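Local coordinates for holo-[acyl-carrier-protein] synthase (Helicobacter pylori, PDB 5XUK), which belongs to the 4'-phosphopantetheinyl transferase superfamily and binds coenzyme A in pockets between neighbouring subunits of a three-chain assembly, at residues L57-K71 against I82-I94. Residues are numbered along the deposited sequence; the frame is centred on the assembly and turned at random.
Sequences LQVGIGKELSFLDIK and ITLSKEKMDYFNI. With COA (coenzyme A), chain B.
The carbonyl oxygen Glu64 O takes a hydrogen bond of 2.7 Å from Lys88 NZ, which sits well above the carbonyl plane, and the edge of the Phe92 ring also meets it, CZ lying 3.7 Å from Glu64 O. Lys88 thus ties helix 86-91, which follows the β-hairpin of strands 70-74 and 80-84, to the loop leading into that hairpin. A bend at chi2 (-74°) carries the lysine chain past Asp69, whose OD2 stays 4.4 Å from Lys88 NZ, beyond a salt bridge; OD2 instead accepts from Ser66 N at 2.6 Å on its anti side, which limits how the carboxylate can turn. The Phe92 ring is sandwiched: Leu57 CD1 makes a CH-pi contact 4.2 Å from the centroid, and Tyr91 CD2 covers the opposite face. Leu57 and Leu84 meet tip to tip through their CD1 methyls, while Leu65 CD1 touches both Leu84 and Phe92; Val114 of strand 107-114 also packs on Leu57. On its far side the loop borders coenzyme A, with Gln58 O accepting from N6A and Ile61 N donating to O9P. Lys71 and Thr83 form an antiparallel hydrogen-bonded pair, Lys71 N reaching Thr83 O at 2.8 Å and Thr83 N reaching Lys71 O at 2.9 Å.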
loop_
_atom_site.group_PDB
_atom_site.type_symbol
_atom_site.label_atom_id
_atom_site.label_comp_id
_atom_site.label_asym_id
_atom_site.label_seq_id
_atom_site.Cartn_x
_atom_site.Cartn_y
_atom_site.Cartn_z
ATOM N N LEU A 57 0.529 12.353 -7.488
ATOM C CA LEU A 57 0.833 13.662 -8.095
ATOM C C LEU A 57 0.242 14.823 -7.265
ATOM O O LEU A 57 0.409 15.986 -7.625
ATOM C CB LEU A 57 0.271 13.742 -9.524
ATOM C CG LEU A 57 0.760 12.758 -10.594
ATOM C CD1 LEU A 57 -0.102 12.851 -11.842
ATOM C CD2 LEU A 57 2.220 12.992 -10.944
ATOM N N GLN A 58 -0.492 14.490 -6.202
ATOM C CA GLN A 58 -0.987 15.447 -5.189
ATOM C C GLN A 58 -2.104 16.393 -5.655
ATOM O O GLN A 58 -2.456 17.366 -4.953
ATOM C CB GLN A 58 0.181 16.205 -4.546
ATOM C CG GLN A 58 1.221 15.261 -3.949
ATOM C CD GLN A 58 1.894 15.824 -2.713
ATOM O OE1 GLN A 58 2.715 16.737 -2.801
ATOM N NE2 GLN A 58 1.556 15.272 -1.550
ATOM N N VAL A 59 -2.716 16.064 -6.795
ATOM C CA VAL A 59 -3.828 16.856 -7.318
ATOM C C VAL A 59 -5.220 16.200 -7.145
ATOM O O VAL A 59 -6.244 16.894 -7.139
ATOM C CB VAL A 59 -3.580 17.236 -8.790
ATOM C CG1 VAL A 59 -3.529 15.996 -9.679
ATOM C CG2 VAL A 59 -4.656 18.195 -9.260
ATOM N N GLY A 60 -5.275 14.877 -6.992
ATOM C CA GLY A 60 -6.561 14.160 -7.048
ATOM C C GLY A 60 -7.167 14.208 -8.455
ATOM O O GLY A 60 -6.545 14.709 -9.401
ATOM N N ILE A 61 -8.366 13.663 -8.612
ATOM C CA ILE A 61 -9.037 13.714 -9.898
ATOM C C ILE A 61 -9.901 14.956 -9.891
ATOM O O ILE A 61 -10.951 14.978 -9.260
ATOM C CB ILE A 61 -9.913 12.478 -10.159
ATOM C CG1 ILE A 61 -9.056 11.205 -10.185
ATOM C CG2 ILE A 61 -10.682 12.648 -11.464
ATOM C CD1 ILE A 61 -8.081 11.128 -11.333
ATOM N N GLY A 62 -9.433 15.995 -10.570
ATOM C CA GLY A 62 -10.181 17.243 -10.697
ATOM C C GLY A 62 -10.072 17.764 -12.113
ATOM O O GLY A 62 -10.233 16.999 -13.063
ATOM N N LYS A 63 -9.782 19.057 -12.251
ATOM C CA LYS A 63 -9.590 19.672 -13.568
ATOM C C LYS A 63 -8.112 19.918 -13.901
ATOM O O LYS A 63 -7.802 20.605 -14.871
ATOM C CB LYS A 63 -10.406 20.970 -13.696
ATOM C CG LYS A 63 -11.767 20.788 -14.363
ATOM C CD LYS A 63 -12.359 22.113 -14.826
ATOM C CE LYS A 63 -12.755 23.016 -13.660
ATOM N NZ LYS A 63 -13.154 24.383 -14.106
ATOM N N GLU A 64 -7.204 19.357 -13.105
ATOM C CA GLU A 64 -5.782 19.287 -13.484
ATOM C C GLU A 64 -5.413 17.883 -13.989
ATOM O O GLU A 64 -4.384 17.687 -14.653
ATOM C CB GLU A 64 -4.894 19.680 -12.305
ATOM C CG GLU A 64 -5.272 21.012 -11.665
ATOM C CD GLU A 64 -4.462 21.321 -10.420
ATOM O OE1 GLU A 64 -5.054 21.303 -9.316
ATOM O OE2 GLU A 64 -3.238 21.573 -10.544
ATOM N N LEU A 65 -6.258 16.908 -13.665
ATOM C CA LEU A 65 -6.023 15.526 -14.050
ATOM C C LEU A 65 -7.349 14.790 -14.095
ATOM O O LEU A 65 -8.040 14.646 -13.082
ATOM C CB LEU A 65 -5.061 14.843 -13.083
ATOM C CG LEU A 65 -4.527 13.474 -13.523
ATOM C CD1 LEU A 65 -3.581 13.598 -14.707
ATOM C CD2 LEU A 65 -3.838 12.791 -12.353
ATOM N N SER A 66 -7.711 14.368 -15.300
ATOM C CA SER A 66 -8.886 13.553 -15.516
ATOM C C SER A 66 -8.502 12.086 -15.387
ATOM O O SER A 66 -7.355 11.722 -15.575
ATOM C CB SER A 66 -9.440 13.789 -16.928
ATOM O OG SER A 66 -10.633 13.041 -17.116
ATOM N N PHE A 67 -9.485 11.261 -15.073
ATOM C CA PHE A 67 -9.373 9.830 -15.212
ATOM C C PHE A 67 -8.812 9.456 -16.583
ATOM O O PHE A 67 -7.909 8.635 -16.675
ATOM C CB PHE A 67 -10.751 9.184 -15.051
ATOM C CG PHE A 67 -11.215 9.043 -13.626
ATOM C CD1 PHE A 67 -10.424 8.382 -12.674
ATOM C CD2 PHE A 67 -12.467 9.501 -13.241
ATOM C CE1 PHE A 67 -10.864 8.221 -11.376
ATOM C CE2 PHE A 67 -12.910 9.344 -11.933
ATOM C CZ PHE A 67 -12.106 8.703 -11.005
ATOM N N LEU A 68 -9.312 10.081 -17.649
ATOM C CA LEU A 68 -8.880 9.700 -19.005
ATOM C C LEU A 68 -7.514 10.259 -19.386
ATOM O O LEU A 68 -6.949 9.868 -20.413
ATOM C CB LEU A 68 -9.921 10.083 -20.043
ATOM C CG LEU A 68 -11.238 9.310 -19.912
ATOM C CD1 LEU A 68 -12.282 9.905 -20.853
ATOM C CD2 LEU A 68 -11.032 7.826 -20.194
ATOM N N ASP A 69 -6.948 11.135 -18.559
ATOM C CA ASP A 69 -5.545 11.537 -18.758
ATOM C C ASP A 69 -4.568 10.430 -18.333
ATOM O O ASP A 69 -3.369 10.503 -18.646
ATOM C CB ASP A 69 -5.222 12.813 -17.990
ATOM C CG ASP A 69 -6.008 14.017 -18.489
ATOM O OD1 ASP A 69 -6.034 14.227 -19.720
ATOM O OD2 ASP A 69 -6.588 14.748 -17.647
ATOM N N ILE A 70 -5.067 9.426 -17.603
ATOM C CA ILE A 70 -4.209 8.370 -17.088
ATOM C C ILE A 70 -4.470 7.118 -17.913
ATOM O O ILE A 70 -5.597 6.577 -17.902
ATOM C CB ILE A 70 -4.489 8.075 -15.603
ATOM C CG1 ILE A 70 -4.367 9.348 -14.751
ATOM C CG2 ILE A 70 -3.524 7.029 -15.081
ATOM C CD1 ILE A 70 -5.294 9.337 -13.554
ATOM N N LYS A 71 -3.449 6.678 -18.641
ATOM C CA LYS A 71 -3.565 5.467 -19.451
ATOM C C LYS A 71 -2.913 4.292 -18.736
ATOM O O LYS A 71 -1.719 4.330 -18.473
ATOM C CB LYS A 71 -2.908 5.661 -20.817
ATOM C CG LYS A 71 -2.913 4.410 -21.702
ATOM C CD LYS A 71 -2.235 4.678 -23.049
ATOM C CE LYS A 71 -1.310 3.549 -23.501
ATOM N NZ LYS A 71 -0.151 4.092 -24.275
ATOM N N ILE A 82 1.608 2.393 -16.455
ATOM C CA ILE A 82 0.811 3.595 -16.358
ATOM C C ILE A 82 1.566 4.702 -17.067
ATOM O O ILE A 82 2.779 4.856 -16.889
ATOM C CB ILE A 82 0.504 3.921 -14.881
ATOM C CG1 ILE A 82 -0.476 5.079 -14.764
ATOM C CG2 ILE A 82 1.776 4.231 -14.114
ATOM C CD1 ILE A 82 -0.670 5.530 -13.332
ATOM N N THR A 83 0.853 5.431 -17.921
ATOM C CA THR A 83 1.416 6.585 -18.610
ATOM C C THR A 83 0.405 7.727 -18.597
ATOM O O THR A 83 -0.808 7.503 -18.597
ATOM C CB THR A 83 1.787 6.247 -20.067
ATOM O OG1 THR A 83 0.660 5.658 -20.723
ATOM C CG2 THR A 83 2.954 5.261 -20.121
ATOM N N LEU A 84 0.917 8.951 -18.565
ATOM C CA LEU A 84 0.092 10.137 -18.701
ATOM C C LEU A 84 0.242 10.665 -20.110
ATOM O O LEU A 84 1.162 10.265 -20.824
ATOM C CB LEU A 84 0.541 11.209 -17.719
ATOM C CG LEU A 84 0.327 10.899 -16.242
ATOM C CD1 LEU A 84 1.018 11.960 -15.409
ATOM C CD2 LEU A 84 -1.155 10.840 -15.922
ATOM N N SER A 85 -0.660 11.563 -20.501
ATOM C CA SER A 85 -0.487 12.367 -21.715
ATOM C C SER A 85 0.917 12.971 -21.753
ATOM O O SER A 85 1.413 13.460 -20.738
ATOM C CB SER A 85 -1.514 13.501 -21.758
ATOM O OG SER A 85 -2.816 13.018 -21.479
ATOM N N LYS A 86 1.549 12.936 -22.923
ATOM C CA LYS A 86 2.903 13.486 -23.110
ATOM C C LYS A 86 3.003 14.945 -22.642
ATOM O O LYS A 86 4.065 15.390 -22.200
ATOM C CB LYS A 86 3.325 13.373 -24.583
ATOM C CG LYS A 86 3.542 11.938 -25.055
ATOM C CD LYS A 86 3.232 11.760 -26.534
ATOM C CE LYS A 86 3.317 10.296 -26.941
ATOM N NZ LYS A 86 2.933 10.073 -28.363
ATOM N N GLU A 87 1.891 15.672 -22.747
ATOM C CA GLU A 87 1.789 17.031 -22.225
ATOM C C GLU A 87 1.750 17.011 -20.700
ATOM O O GLU A 87 2.620 17.595 -20.048
ATOM C CB GLU A 87 0.540 17.738 -22.771
ATOM C CG GLU A 87 0.688 18.281 -24.192
ATOM C CD GLU A 87 0.686 17.204 -25.271
ATOM O OE1 GLU A 87 0.092 16.120 -25.051
ATOM O OE2 GLU A 87 1.274 17.450 -26.350
ATOM N N LYS A 88 0.746 16.327 -20.147
ATOM C CA LYS A 88 0.587 16.165 -18.689
ATOM C C LYS A 88 1.856 15.641 -18.019
ATOM O O LYS A 88 2.185 16.032 -16.895
ATOM C CB LYS A 88 -0.568 15.216 -18.375
ATOM C CG LYS A 88 -1.942 15.744 -18.746
ATOM C CD LYS A 88 -2.408 16.812 -17.776
ATOM C CE LYS A 88 -3.753 17.382 -18.195
ATOM N NZ LYS A 88 -4.212 18.443 -17.260
ATOM N N MET A 89 2.563 14.762 -18.723
ATOM C CA MET A 89 3.844 14.232 -18.267
ATOM C C MET A 89 4.867 15.354 -18.059
ATOM O O MET A 89 5.689 15.289 -17.139
ATOM C CB MET A 89 4.363 13.196 -19.274
ATOM C CG MET A 89 5.539 12.366 -18.786
ATOM S SD MET A 89 5.336 10.599 -19.106
ATOM C CE MET A 89 4.194 10.140 -17.804
ATOM N N ASP A 90 4.804 16.380 -18.910
ATOM C CA ASP A 90 5.645 17.575 -18.768
ATOM C C ASP A 90 5.071 18.583 -17.776
ATOM O O ASP A 90 5.816 19.125 -16.959
ATOM C CB ASP A 90 5.873 18.253 -20.126
ATOM C CG ASP A 90 7.151 17.789 -20.804
ATOM O OD1 ASP A 90 7.670 16.705 -20.451
ATOM O OD2 ASP A 90 7.636 18.519 -21.694
ATOM N N TYR A 91 3.762 18.831 -17.840
ATOM C CA TYR A 91 3.112 19.764 -16.911
ATOM C C TYR A 91 3.347 19.395 -15.446
ATOM O O TYR A 91 3.540 20.277 -14.608
ATOM C CB TYR A 91 1.609 19.852 -17.171
ATOM C CG TYR A 91 0.877 20.612 -16.087
ATOM C CD1 TYR A 91 1.045 21.984 -15.940
ATOM C CD2 TYR A 91 0.038 19.956 -15.191
ATOM C CE1 TYR A 91 0.387 22.688 -14.941
ATOM C CE2 TYR A 91 -0.628 20.650 -14.191
ATOM C CZ TYR A 91 -0.447 22.015 -14.069
ATOM O OH TYR A 91 -1.101 22.706 -13.077
ATOM N N PHE A 92 3.313 18.095 -15.145
ATOM C CA PHE A 92 3.604 17.594 -13.794
ATOM C C PHE A 92 5.092 17.311 -13.610
ATOM O O PHE A 92 5.544 17.083 -12.487
ATOM C CB PHE A 92 2.777 16.335 -13.481
ATOM C CG PHE A 92 1.326 16.619 -13.193
ATOM C CD1 PHE A 92 0.338 16.283 -14.103
ATOM C CD2 PHE A 92 0.950 17.230 -12.010
ATOM C CE1 PHE A 92 -0.995 16.553 -13.841
ATOM C CE2 PHE A 92 -0.383 17.498 -11.739
ATOM C CZ PHE A 92 -1.358 17.160 -12.656
ATOM N N ASN A 93 5.840 17.315 -14.714
ATOM C CA ASN A 93 7.296 17.142 -14.699
ATOM C C ASN A 93 7.710 15.751 -14.196
ATOM O O ASN A 93 8.446 15.620 -13.213
ATOM C CB ASN A 93 7.954 18.264 -13.873
ATOM C CG ASN A 93 9.418 18.488 -14.229
ATOM O OD1 ASN A 93 10.092 17.604 -14.768
ATOM N ND2 ASN A 93 9.917 19.681 -13.921
ATOM N N ILE A 94 7.242 14.720 -14.898
ATOM C CA ILE A 94 7.412 13.331 -14.466
ATOM C C ILE A 94 8.496 12.622 -15.261
ATOM O O ILE A 94 8.516 12.680 -16.485
ATOM C CB ILE A 94 6.100 12.525 -14.631
ATOM C CG1 ILE A 94 4.923 13.235 -13.946
ATOM C CG2 ILE A 94 6.264 11.106 -14.100
ATOM C CD1 ILE A 94 5.210 13.704 -12.532
HETATM N N1A COA B . -3.448 14.594 -3.120
HETATM C C2A COA B . -3.118 13.526 -2.363
HETATM N N3A COA B . -3.973 12.960 -1.492
HETATM C C4A COA B . -5.209 13.461 -1.326
HETATM C C5A COA B . -5.632 14.624 -2.116
HETATM C C6A COA B . -4.653 15.187 -3.063
HETATM N N6A COA B . -4.955 16.259 -3.842
HETATM N N7A COA B . -6.892 14.901 -1.746
HETATM C C8A COA B . -7.273 13.993 -0.807
HETATM N N9A COA B . -6.244 13.140 -0.557
HETATM C C1B COA B . -6.248 12.045 0.420
HETATM C C2B COA B . -6.635 12.591 1.799
HETATM O O2B COA B . -5.698 12.220 2.809
HETATM C C3B COA B . -7.974 11.966 2.112
HETATM O O3B COA B . -8.119 11.548 3.466
HETATM P P3B COA B . -8.455 12.587 4.671
HETATM O O7A COA B . -9.321 13.650 4.027
HETATM O O8A COA B . -9.241 11.767 5.661
HETATM O O9A COA B . -7.065 13.021 5.104
HETATM C C4B COA B . -7.974 10.760 1.206
HETATM O O4B COA B . -7.234 11.099 0.035
HETATM C C5B COA B . -9.371 10.310 0.854
HETATM O O5B COA B . -9.268 8.905 0.902
HETATM P P1A COA B . -10.061 7.966 -0.088
HETATM O O1A COA B . -11.415 7.863 0.584
HETATM O O2A COA B . -9.274 6.727 -0.442
HETATM O O3A COA B . -10.032 8.851 -1.405
HETATM P P2A COA B . -11.126 8.625 -2.551
HETATM O O4A COA B . -10.746 7.407 -3.382
HETATM O O5A COA B . -12.492 8.683 -1.893
HETATM O O6A COA B . -10.885 9.990 -3.391
HETATM C CBP COA B . -9.650 11.819 -4.466
HETATM C CCP COA B . -9.687 10.786 -3.336
HETATM C CDP COA B . -9.278 13.189 -3.919
HETATM C CEP COA B . -8.598 11.409 -5.487
HETATM C CAP COA B . -11.055 11.899 -5.093
HETATM O OAP COA B . -11.885 12.751 -4.296
HETATM C C9P COA B . -11.082 12.410 -6.501
HETATM O O9P COA B . -10.419 13.380 -6.833
HETATM N N8P COA B . -11.891 11.741 -7.327
#